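Local coordinates for protein N-formylglutamate amidohydrolase (Ralstonia eutropha, PDB 2Q7S) that binds zinc and probably acts as a hydrolase of the N-formylglutamate amidohydrolase family, at residues 36-41 with 142-147; 98-103 with 135-140; 254-259 with 269-274; 25-30 with 157-162. All coordinates share one frame; numbering follows the deposited sequence.

How the contacts relate
Segment 25-30 opens contact 4 on a central strand, segment 36-41 opens contact 1 in the loop that follows, and segment 98-103 opens contact 2 farther out. All three are closed in reverse order by helix 134-163: residues 135-140 close contact 2, residues 142-147 contact 1 and residues 157-162 contact 4, so the three loops lie one within another. The helix thereby joins the outlying loops to the main sheet, and contacts 1 and 2 touch where Arg140 of the helix packs against Phe41. Contact 3 follows in series as a short local loop. It sets the C-terminal helix against the chain leaving strand 244-252, its centre about 26 Å from that of contact 4.

Contact 1 (36-41 with 142-147); sequences FYPADF and NRYYRP
Pro38 and Tyr144 mark the closest backbone approach of loop 36-41 to helix 134-163, yet their CA atoms stay 10.3 Å apart, so side chains bridge the whole gap. In the loop Phe41 N bonds to Pro38 O, and both Pro38 and Asp40 point toward the helix. The helix widens into a pi-type turn at 142-145 and is kinked at Pro147, whose nitrogen makes no bond to the preceding turn.

The phenol end of Tyr144 reaches the proline ring, sliding past it in the opposite direction; Pro38 CG lies 3.7 Å from Tyr144 OH and 4.0 Å from Tyr144 CZ, oblique to the aromatic ring. Beside this contact, Asp40 and Arg143 form a long salt bridge, with Asp40 OD2 3.4 Å from Arg143 NH1. The arginine chain runs extended from CG to NE, and its guanidinium offers an edge to the carboxylate, the two planes being only 14° apart. A water connects the pairs. It donates to Asp40 OD2 at 2.7 Å and sits 2.5 Å from Tyr144 OH, in the plane of the tyrosine ring. Asp40 is held more firmly from its other oxygen, OD1, which is hydrogen-bonded to Tyr81 OH. The ring of Tyr81 also meets that of Tyr144 edge-to-face.

Strand 26-30 leads into His32, a zinc ligand, whose side chain lies about 12 Å from that of Tyr144. The arrangement is a surface contact between a long helix and the loop connecting strand 26-30 to helix 47-50 in the N-formylglutamate amidohydrolase family fold.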
# COMPACT_ATOMS: atom_id res chain seq x y z
N PHE A 36 -6.36 -11.42 -7.86
CA PHE A 36 -6.40 -12.87 -8.13
C PHE A 36 -6.71 -13.61 -6.83
O PHE A 36 -5.82 -13.80 -6.02
CB PHE A 36 -5.09 -13.37 -8.75
CG PHE A 36 -4.73 -12.72 -10.07
CD1 PHE A 36 -3.98 -11.56 -10.13
CD2 PHE A 36 -5.16 -13.29 -11.27
CE1 PHE A 36 -3.65 -10.96 -11.35
CE2 PHE A 36 -4.83 -12.70 -12.52
CZ PHE A 36 -4.08 -11.55 -12.56
N TYR A 37 -7.96 -14.04 -6.68
CA TYR A 37 -8.47 -14.69 -5.46
C TYR A 37 -8.11 -16.21 -5.44
O TYR A 37 -8.48 -16.94 -6.37
CB TYR A 37 -10.01 -14.41 -5.30
CG TYR A 37 -10.28 -12.93 -4.98
CD1 TYR A 37 -10.08 -11.94 -5.96
CD2 TYR A 37 -10.62 -12.52 -3.69
CE1 TYR A 37 -10.25 -10.57 -5.66
CE2 TYR A 37 -10.80 -11.15 -3.38
CZ TYR A 37 -10.60 -10.18 -4.38
OH TYR A 37 -10.75 -8.83 -4.10
N PRO A 38 -7.34 -16.65 -4.43
CA PRO A 38 -7.04 -18.07 -4.24
C PRO A 38 -8.26 -18.99 -4.09
O PRO A 38 -9.21 -18.65 -3.39
CB PRO A 38 -6.20 -18.08 -2.96
CG PRO A 38 -5.57 -16.77 -2.94
CD PRO A 38 -6.62 -15.84 -3.43
N ALA A 39 -8.18 -20.17 -4.71
CA ALA A 39 -9.24 -21.16 -4.64
C ALA A 39 -9.54 -21.55 -3.19
O ALA A 39 -10.67 -21.87 -2.84
CB ALA A 39 -8.86 -22.40 -5.47
N ASP A 40 -8.53 -21.50 -2.32
CA ASP A 40 -8.70 -21.99 -0.94
C ASP A 40 -9.19 -20.93 0.06
O ASP A 40 -9.14 -21.13 1.28
CB ASP A 40 -7.40 -22.64 -0.44
CG ASP A 40 -6.22 -21.66 -0.43
OD1 ASP A 40 -6.42 -20.43 -0.43
OD2 ASP A 40 -5.07 -22.15 -0.44
N PHE A 41 -9.69 -19.81 -0.47
CA PHE A 41 -10.24 -18.75 0.36
C PHE A 41 -11.23 -19.31 1.38
O PHE A 41 -11.11 -19.07 2.57
CB PHE A 41 -10.91 -17.68 -0.54
CG PHE A 41 -10.83 -16.27 0.00
CD1 PHE A 41 -11.11 -15.99 1.33
CD2 PHE A 41 -10.44 -15.23 -0.83
CE1 PHE A 41 -11.05 -14.72 1.81
CE2 PHE A 41 -10.36 -13.93 -0.34
CZ PHE A 41 -10.68 -13.68 0.98
N ASN A 142 3.26 -18.07 4.36
CA ASN A 142 4.41 -18.60 3.62
C ASN A 142 4.34 -18.40 2.10
O ASN A 142 5.33 -18.06 1.47
CB ASN A 142 4.60 -20.10 3.94
CG ASN A 142 4.96 -20.34 5.36
OD1 ASN A 142 5.47 -19.43 6.02
ND2 ASN A 142 4.70 -21.55 5.86
N ARG A 143 3.16 -18.65 1.52
CA ARG A 143 3.00 -18.64 0.10
C ARG A 143 2.85 -17.24 -0.50
O ARG A 143 3.24 -17.05 -1.64
CB ARG A 143 1.78 -19.46 -0.31
CG ARG A 143 1.83 -20.88 0.14
CD ARG A 143 0.40 -21.51 0.08
NE ARG A 143 0.39 -22.93 0.40
CZ ARG A 143 -0.69 -23.69 0.45
NH1 ARG A 143 -1.89 -23.18 0.22
NH2 ARG A 143 -0.58 -24.98 0.76
N TYR A 144 2.25 -16.28 0.22
CA TYR A 144 1.93 -15.00 -0.33
C TYR A 144 2.67 -13.85 0.37
O TYR A 144 3.33 -13.04 -0.27
CB TYR A 144 0.40 -14.78 -0.37
CG TYR A 144 -0.36 -15.82 -1.11
CD1 TYR A 144 -0.60 -15.71 -2.46
CD2 TYR A 144 -0.82 -16.97 -0.46
CE1 TYR A 144 -1.29 -16.68 -3.13
CE2 TYR A 144 -1.50 -17.94 -1.14
CZ TYR A 144 -1.74 -17.79 -2.45
OH TYR A 144 -2.42 -18.76 -3.09
N TYR A 145 2.58 -13.77 1.68
CA TYR A 145 3.18 -12.65 2.41
C TYR A 145 4.70 -12.64 2.38
O TYR A 145 5.32 -11.61 2.07
CB TYR A 145 2.70 -12.70 3.86
CG TYR A 145 3.13 -11.55 4.74
CD1 TYR A 145 4.40 -11.51 5.31
CD2 TYR A 145 2.26 -10.54 5.04
CE1 TYR A 145 4.76 -10.45 6.17
CE2 TYR A 145 2.62 -9.51 5.89
CZ TYR A 145 3.85 -9.45 6.40
OH TYR A 145 4.14 -8.39 7.26
N ARG A 146 5.31 -13.77 2.73
CA ARG A 146 6.76 -13.83 2.87
C ARG A 146 7.49 -13.52 1.55
O ARG A 146 8.43 -12.75 1.53
CB ARG A 146 7.20 -15.16 3.46
CG ARG A 146 6.84 -15.35 4.98
CD ARG A 146 7.64 -16.51 5.57
NE ARG A 146 7.00 -17.04 6.75
CZ ARG A 146 7.16 -16.57 7.98
NH1 ARG A 146 7.90 -15.52 8.20
NH2 ARG A 146 6.53 -17.15 8.99
N PRO A 147 7.06 -14.13 0.42
CA PRO A 147 7.64 -13.73 -0.87
C PRO A 147 7.50 -12.28 -1.20
O PRO A 147 8.47 -11.66 -1.66
CB PRO A 147 6.87 -14.60 -1.86
CG PRO A 147 6.48 -15.74 -1.12
CD PRO A 147 6.13 -15.23 0.24
O HOH W 1 -3.28 -20.84 -2.02

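Contact 2 (98-103 with 135-140); sequences GPWPTP and AEVQRR
Trp100 brings the CZ3-CH2 corner of its indole against Val137 and Gln138, joining a loop to the first turns of helix 134-163. The loop is an excursion between strands 96-97 and 132-133, which pair in parallel as a small sheet of two strands, and the helix follows directly on the second of them.

In segment 135-140, Ala135 contributes its carbonyl oxygen to the helix, accepting from Arg139 N. The carboxylate of Glu136 bridges to Arg130, while its backbone N is bonded to Thr133 OG1. Val137 is the buried member of the contact. Its CG1, anti to the backbone N (chi1 168°), approaches Trp100 CH2 to 3.7 Å, and the two side chains cross at about a right angle. Leu132 and Ile117 also touch Val137, and Val134 and Ile141 of the same helix touch the indole.

Gln138 points neither at the loop nor from it at CB, but its extended chain carries the amide past the tryptophan to Pro101. On the way Gln138 CG comes within 3.7 Å of Trp100 CH2, and farther out the amide plane is turned 56° from the ring. Arg140 pairs weakly with Glu136, its NH2 3.4 Å from Glu136 OE2, and bonds through NH1 to Tyr81 O and through NH2 to Tyr128 OH, with a cation-pi contact to the Tyr81 ring.

Pro101 completes the loop side: its CG lies 3.9 Å from Gln138 NE2, and its CD sits 3.4 Å above one face of the Trp100 ring system, offset toward the rim.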
# COMPACT_ATOMS: atom_id res chain seq x y z
N GLY A 98 -7.66 -22.83 17.43
CA GLY A 98 -6.38 -23.13 18.05
C GLY A 98 -5.52 -21.93 18.41
O GLY A 98 -5.76 -20.80 17.95
N PRO A 99 -4.46 -22.17 19.20
CA PRO A 99 -3.58 -21.12 19.68
C PRO A 99 -2.38 -20.87 18.72
O PRO A 99 -1.82 -21.81 18.13
CB PRO A 99 -3.09 -21.70 21.00
CG PRO A 99 -2.92 -23.19 20.67
CD PRO A 99 -3.99 -23.51 19.63
N TRP A 100 -2.00 -19.61 18.59
CA TRP A 100 -0.89 -19.24 17.72
C TRP A 100 0.41 -19.53 18.47
O TRP A 100 0.45 -19.38 19.69
CB TRP A 100 -0.99 -17.76 17.40
CG TRP A 100 -0.16 -17.30 16.28
CD1 TRP A 100 0.90 -16.44 16.36
CD2 TRP A 100 -0.30 -17.63 14.89
NE1 TRP A 100 1.39 -16.19 15.13
CE2 TRP A 100 0.70 -16.92 14.20
CE3 TRP A 100 -1.19 -18.43 14.16
CZ2 TRP A 100 0.86 -17.00 12.82
CZ3 TRP A 100 -1.05 -18.48 12.77
CH2 TRP A 100 -0.04 -17.80 12.13
N PRO A 101 1.45 -20.01 17.76
CA PRO A 101 2.66 -20.44 18.47
C PRO A 101 3.46 -19.35 19.22
O PRO A 101 4.27 -19.68 20.10
CB PRO A 101 3.51 -21.04 17.35
CG PRO A 101 3.01 -20.48 16.12
CD PRO A 101 1.55 -20.29 16.33
N THR A 102 3.26 -18.10 18.81
CA THR A 102 3.99 -16.94 19.29
C THR A 102 3.02 -15.84 19.72
O THR A 102 1.80 -15.92 19.43
CB THR A 102 4.92 -16.38 18.16
OG1 THR A 102 4.18 -16.26 16.95
CG2 THR A 102 6.12 -17.35 17.90
N PRO A 103 3.53 -14.82 20.46
CA PRO A 103 2.69 -13.71 20.89
C PRO A 103 2.06 -12.93 19.73
O PRO A 103 2.73 -12.65 18.71
CB PRO A 103 3.66 -12.82 21.68
CG PRO A 103 4.80 -13.64 21.97
CD PRO A 103 4.91 -14.69 20.97
N ALA A 135 -2.78 -23.56 10.89
CA ALA A 135 -2.12 -24.08 9.69
C ALA A 135 -2.48 -23.31 8.44
O ALA A 135 -1.61 -23.00 7.63
CB ALA A 135 -2.44 -25.64 9.53
N GLU A 136 -3.76 -22.97 8.28
CA GLU A 136 -4.25 -22.28 7.11
C GLU A 136 -3.67 -20.86 6.99
O GLU A 136 -3.24 -20.41 5.92
CB GLU A 136 -5.78 -22.33 7.13
CG GLU A 136 -6.51 -21.11 6.78
CD GLU A 136 -8.03 -21.33 6.77
OE1 GLU A 136 -8.54 -22.16 7.58
OE2 GLU A 136 -8.68 -20.66 5.93
N VAL A 137 -3.61 -20.16 8.12
CA VAL A 137 -3.07 -18.85 8.14
C VAL A 137 -1.55 -18.93 7.93
O VAL A 137 -0.99 -18.17 7.16
CB VAL A 137 -3.49 -18.16 9.47
CG1 VAL A 137 -2.71 -16.83 9.70
CG2 VAL A 137 -5.01 -17.93 9.44
N GLN A 138 -0.90 -19.91 8.54
CA GLN A 138 0.52 -20.05 8.33
C GLN A 138 0.82 -20.21 6.83
O GLN A 138 1.75 -19.63 6.34
CB GLN A 138 1.06 -21.22 9.14
CG GLN A 138 1.22 -20.89 10.65
CD GLN A 138 1.54 -22.10 11.46
OE1 GLN A 138 1.22 -23.22 11.05
NE2 GLN A 138 2.19 -21.91 12.63
N ARG A 139 0.00 -20.99 6.11
CA ARG A 139 0.24 -21.24 4.69
C ARG A 139 0.03 -20.00 3.84
O ARG A 139 0.83 -19.71 2.92
CB ARG A 139 -0.59 -22.44 4.22
CG ARG A 139 -0.04 -23.75 4.75
CD ARG A 139 -0.62 -24.95 4.04
NE ARG A 139 -2.01 -25.15 4.38
CZ ARG A 139 -2.45 -25.93 5.37
NH1 ARG A 139 -1.60 -26.61 6.12
NH2 ARG A 139 -3.76 -26.02 5.59
N ARG A 140 -1.00 -19.21 4.17
CA ARG A 140 -1.13 -17.88 3.56
C ARG A 140 0.15 -17.09 3.73
O ARG A 140 0.66 -16.48 2.77
CB ARG A 140 -2.32 -17.03 4.12
CG ARG A 140 -3.64 -17.69 3.86
CD ARG A 140 -4.78 -16.81 4.18
NE ARG A 140 -6.05 -17.54 4.16
CZ ARG A 140 -7.24 -16.96 4.28
NH1 ARG A 140 -7.30 -15.64 4.43
NH2 ARG A 140 -8.35 -17.68 4.29

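Contact 3 (254-259 with 269-274); sequences PLYMEE and ATLQRD
Leu271 drives one methyl, CD2, into the bend formed by Leu255 and Tyr256, packing the C-terminal helix 267-289 against the chain as it leaves the central strand 244-252 and enters the small antiparallel hairpin of strands 257-258 and 263-264.

The apolar interactions carry the contact. The CA atoms of Tyr256 and Leu271 are 6.8 Å apart. Leu271 CG is anti to its backbone N (chi1 -176°), and from there CD2 reaches Tyr256 CB at 3.9 Å and the ring atom Tyr256 CD1 at 4.0 Å, lying oblique to the ring. Leu255 CB is a looser neighbour, 4.3 Å from Leu271 CD2. Leu61 and Ile251 touch both Tyr256 and Leu271, extending this buried patch.

Polar interactions lie beyond the meeting surface. With its ring between the backbone N and carbonyl carbon (chi1 72°), Tyr256 leads its hydroxyl away from the helix, to Thr56 O and Ser173 OG. These partners directly follow Asp55 and His172, two of the zinc ligands, so the tyrosine ties the backbone next to one ligand to the side chain next to another. Its side chain is about 9 Å from the zinc ion.

Within segment 254-259 the ring gains one further cover: CG of Met257, a selenomethionine here, stands 3.5 Å above one face of Tyr256, offset toward the rim.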
# COMPACT_ATOMS: atom_id res chain seq x y z
N PRO A 254 -12.65 7.68 -6.15
CA PRO A 254 -13.49 8.29 -7.18
C PRO A 254 -12.71 9.00 -8.25
O PRO A 254 -13.18 9.10 -9.38
CB PRO A 254 -14.40 9.26 -6.41
CG PRO A 254 -14.47 8.76 -5.11
CD PRO A 254 -13.08 8.12 -4.82
N LEU A 255 -11.51 9.45 -7.90
CA LEU A 255 -10.59 10.09 -8.84
C LEU A 255 -10.24 9.24 -10.06
O LEU A 255 -9.79 9.77 -11.06
CB LEU A 255 -9.29 10.47 -8.13
CG LEU A 255 -9.36 11.55 -7.05
CD1 LEU A 255 -7.96 11.80 -6.53
CD2 LEU A 255 -9.94 12.81 -7.61
N TYR A 256 -10.35 7.92 -9.96
CA TYR A 256 -9.93 7.06 -11.06
C TYR A 256 -10.80 5.85 -11.38
O TYR A 256 -10.70 5.33 -12.48
CB TYR A 256 -8.48 6.60 -10.81
CG TYR A 256 -8.28 5.59 -9.72
CD1 TYR A 256 -8.04 6.00 -8.42
CD2 TYR A 256 -8.31 4.25 -10.00
CE1 TYR A 256 -7.81 5.06 -7.42
CE2 TYR A 256 -8.13 3.31 -9.02
CZ TYR A 256 -7.86 3.73 -7.72
OH TYR A 256 -7.65 2.77 -6.74
N MSE A 257 -11.68 5.44 -10.46
CA MSE A 257 -12.54 4.29 -10.69
C MSE A 257 -13.93 4.50 -10.13
O MSE A 257 -14.16 5.41 -9.31
CB MSE A 257 -11.95 3.03 -10.06
CG MSE A 257 -11.65 3.21 -8.62
SE MSE A 257 -11.07 1.60 -7.67
CE MSE A 257 -12.62 1.15 -6.63
N GLU A 258 -14.82 3.63 -10.57
CA GLU A 258 -16.18 3.57 -10.05
C GLU A 258 -16.21 2.55 -8.92
O GLU A 258 -15.95 1.37 -9.13
CB GLU A 258 -17.16 3.17 -11.15
CG GLU A 258 -17.25 4.16 -12.26
CD GLU A 258 -17.77 5.50 -11.77
OE1 GLU A 258 -18.81 5.50 -11.07
OE2 GLU A 258 -17.15 6.55 -12.07
N GLU A 259 -16.49 3.03 -7.72
CA GLU A 259 -16.35 2.19 -6.52
C GLU A 259 -17.23 0.95 -6.53
O GLU A 259 -16.85 -0.10 -6.00
CB GLU A 259 -16.54 3.03 -5.25
CG GLU A 259 -15.44 4.15 -5.09
CD GLU A 259 -15.15 4.46 -3.62
OE1 GLU A 259 -14.62 3.52 -2.96
OE2 GLU A 259 -15.48 5.59 -3.13
N ALA A 269 -7.12 8.12 -16.70
CA ALA A 269 -6.10 8.57 -17.65
C ALA A 269 -5.37 9.82 -17.20
O ALA A 269 -4.14 9.88 -17.21
CB ALA A 269 -6.72 8.81 -19.02
N THR A 270 -6.15 10.82 -16.83
CA THR A 270 -5.62 12.11 -16.34
C THR A 270 -4.87 11.95 -15.03
O THR A 270 -3.80 12.55 -14.83
CB THR A 270 -6.74 13.23 -16.27
OG1 THR A 270 -7.78 12.82 -15.38
CG2 THR A 270 -7.34 13.44 -17.60
N LEU A 271 -5.35 11.08 -14.12
CA LEU A 271 -4.61 10.86 -12.88
C LEU A 271 -3.28 10.15 -13.10
O LEU A 271 -2.23 10.55 -12.55
CB LEU A 271 -5.45 10.09 -11.86
CG LEU A 271 -4.79 9.91 -10.51
CD1 LEU A 271 -4.60 11.27 -9.83
CD2 LEU A 271 -5.62 8.93 -9.69
N GLN A 272 -3.31 9.11 -13.94
CA GLN A 272 -2.11 8.35 -14.29
C GLN A 272 -1.08 9.30 -14.92
O GLN A 272 0.10 9.24 -14.62
CB GLN A 272 -2.46 7.26 -15.31
CG GLN A 272 -1.33 6.28 -15.63
CD GLN A 272 -1.76 5.21 -16.63
OE1 GLN A 272 -2.22 5.52 -17.72
NE2 GLN A 272 -1.64 3.94 -16.24
N ARG A 273 -1.54 10.17 -15.81
CA ARG A 273 -0.66 11.17 -16.45
C ARG A 273 -0.04 12.10 -15.39
O ARG A 273 1.16 12.24 -15.30
CB ARG A 273 -1.46 11.96 -17.48
CG ARG A 273 -0.70 13.16 -18.08
CD ARG A 273 -1.10 14.51 -17.42
NE ARG A 273 -2.49 15.03 -17.61
CZ ARG A 273 -3.40 14.68 -18.54
NH1 ARG A 273 -3.18 13.76 -19.49
NH2 ARG A 273 -4.59 15.28 -18.53
N ASP A 274 -0.88 12.66 -14.53
CA ASP A 274 -0.39 13.47 -13.41
C ASP A 274 0.63 12.74 -12.52
O ASP A 274 1.64 13.33 -12.10
CB ASP A 274 -1.55 14.00 -12.57
CG ASP A 274 -2.35 15.03 -13.31
OD1 ASP A 274 -1.95 15.46 -14.42
OD2 ASP A 274 -3.40 15.41 -12.78

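Contact 4 (25-30 with 157-162); sequences PLVCDS and EGAYQR
The pyrrolidine ring of Pro25 is approached by the methyl of Ala159 along its CA-CB bond rather than over its centre, Pro25 CB lying 3.8 Å from Ala159 CB. Phe163 and Trp167 also touch the proline. One residue on along the helix, Tyr160 leaves its backbone away from the strand, and its aromatic ring makes a cation-pi contact with Arg244.

Small size on the helix side permits a close approach: the CA atoms of Pro25 and Ala159 are only 4.8 Å apart. The same methyl is shared with Val27, whose CG2 is 4.0 Å from Ala159 CB. In Val27 CG1 is anti to the backbone N (chi1 175°), which leaves CG2 beside that nitrogen.

Strand 26-30 is a parallel neighbour of strand 166-174 in the central mixed sheet, and helix 134-163 runs directly into the latter strand. The contact is thus the layer packing of an open alpha/beta fold, a helix packing on the strand next to the one it leads into. Leu152, Ala155 and Val156 of the helix continue the apolar surface on Val27, whereas Leu26, between the two contact residues, points away from it.

Backbone bonds join Pro25 and Val27 to Trp167, and Val27 also to Leu169, holding the strand edge to edge with strand 166-174.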
# COMPACT_ATOMS: atom_id res chain seq x y z
N PRO A 25 17.44 4.95 -6.21
CA PRO A 25 16.87 4.29 -5.02
C PRO A 25 15.46 4.80 -4.64
O PRO A 25 15.24 5.37 -3.56
CB PRO A 25 17.82 4.70 -3.91
CG PRO A 25 18.36 6.07 -4.36
CD PRO A 25 18.37 6.04 -5.87
N LEU A 26 14.54 4.59 -5.55
CA LEU A 26 13.12 4.84 -5.38
C LEU A 26 12.48 3.49 -5.50
O LEU A 26 12.44 2.87 -6.58
CB LEU A 26 12.63 5.78 -6.46
CG LEU A 26 11.11 5.98 -6.46
CD1 LEU A 26 10.71 6.79 -5.27
CD2 LEU A 26 10.70 6.61 -7.80
N VAL A 27 11.96 2.99 -4.39
CA VAL A 27 11.34 1.65 -4.36
C VAL A 27 9.89 1.88 -3.95
O VAL A 27 9.63 2.53 -2.93
CB VAL A 27 12.04 0.74 -3.34
CG1 VAL A 27 11.33 -0.63 -3.21
CG2 VAL A 27 13.49 0.58 -3.70
N CYS A 28 8.95 1.35 -4.75
CA CYS A 28 7.53 1.62 -4.56
C CYS A 28 6.76 0.32 -4.44
O CYS A 28 6.99 -0.59 -5.24
CB CYS A 28 7.00 2.49 -5.69
SG CYS A 28 7.79 4.07 -5.81
N ASP A 29 5.91 0.16 -3.42
CA ASP A 29 5.07 -1.01 -3.41
C ASP A 29 3.55 -0.71 -3.35
O ASP A 29 3.16 0.23 -2.74
CB ASP A 29 5.51 -2.02 -2.39
CG ASP A 29 5.08 -1.71 -1.03
OD1 ASP A 29 5.41 -0.62 -0.56
OD2 ASP A 29 4.45 -2.61 -0.39
N SER A 30 2.79 -1.55 -4.06
CA SER A 30 1.32 -1.51 -4.09
C SER A 30 0.88 -2.86 -3.45
O SER A 30 0.66 -3.89 -4.16
CB SER A 30 0.82 -1.31 -5.53
OG SER A 30 -0.59 -1.36 -5.71
N GLU A 157 16.81 -2.80 0.58
CA GLU A 157 18.19 -2.98 1.02
C GLU A 157 19.21 -2.95 -0.14
O GLU A 157 20.33 -2.53 0.07
CB GLU A 157 18.32 -4.28 1.80
CG GLU A 157 17.53 -4.32 3.07
CD GLU A 157 17.88 -3.20 4.03
OE1 GLU A 157 19.08 -2.84 4.21
OE2 GLU A 157 16.92 -2.68 4.64
N GLY A 158 18.84 -3.45 -1.30
CA GLY A 158 19.63 -3.34 -2.47
C GLY A 158 19.87 -1.88 -2.87
O GLY A 158 21.00 -1.50 -3.12
N ALA A 159 18.80 -1.09 -2.95
CA ALA A 159 18.88 0.32 -3.18
C ALA A 159 19.81 1.01 -2.19
O ALA A 159 20.70 1.75 -2.60
CB ALA A 159 17.46 0.96 -3.12
N TYR A 160 19.61 0.76 -0.90
CA TYR A 160 20.34 1.44 0.10
C TYR A 160 21.81 1.01 -0.01
O TYR A 160 22.70 1.82 0.12
CB TYR A 160 19.80 1.10 1.51
CG TYR A 160 20.56 1.80 2.57
CD1 TYR A 160 20.20 3.05 2.97
CD2 TYR A 160 21.72 1.25 3.13
CE1 TYR A 160 20.93 3.74 3.90
CE2 TYR A 160 22.44 1.92 4.09
CZ TYR A 160 22.04 3.17 4.47
OH TYR A 160 22.74 3.86 5.45
N GLN A 161 22.06 -0.28 -0.25
CA GLN A 161 23.44 -0.75 -0.30
C GLN A 161 24.20 -0.09 -1.43
O GLN A 161 25.36 0.28 -1.27
CB GLN A 161 23.46 -2.24 -0.47
CG GLN A 161 24.87 -2.83 -0.36
CD GLN A 161 24.85 -4.28 0.00
OE1 GLN A 161 24.90 -4.61 1.17
NE2 GLN A 161 24.72 -5.15 -1.00
N ARG A 162 23.56 0.07 -2.59
CA ARG A 162 24.23 0.73 -3.75
C ARG A 162 24.31 2.26 -3.59
O ARG A 162 25.32 2.88 -3.90
CB ARG A 162 23.50 0.38 -4.99
CG ARG A 162 23.88 1.20 -6.18
CD ARG A 162 23.31 0.66 -7.43
NE ARG A 162 23.60 1.61 -8.48
CZ ARG A 162 23.10 1.53 -9.71
NH1 ARG A 162 22.30 0.53 -10.06
NH2 ARG A 162 23.40 2.48 -10.55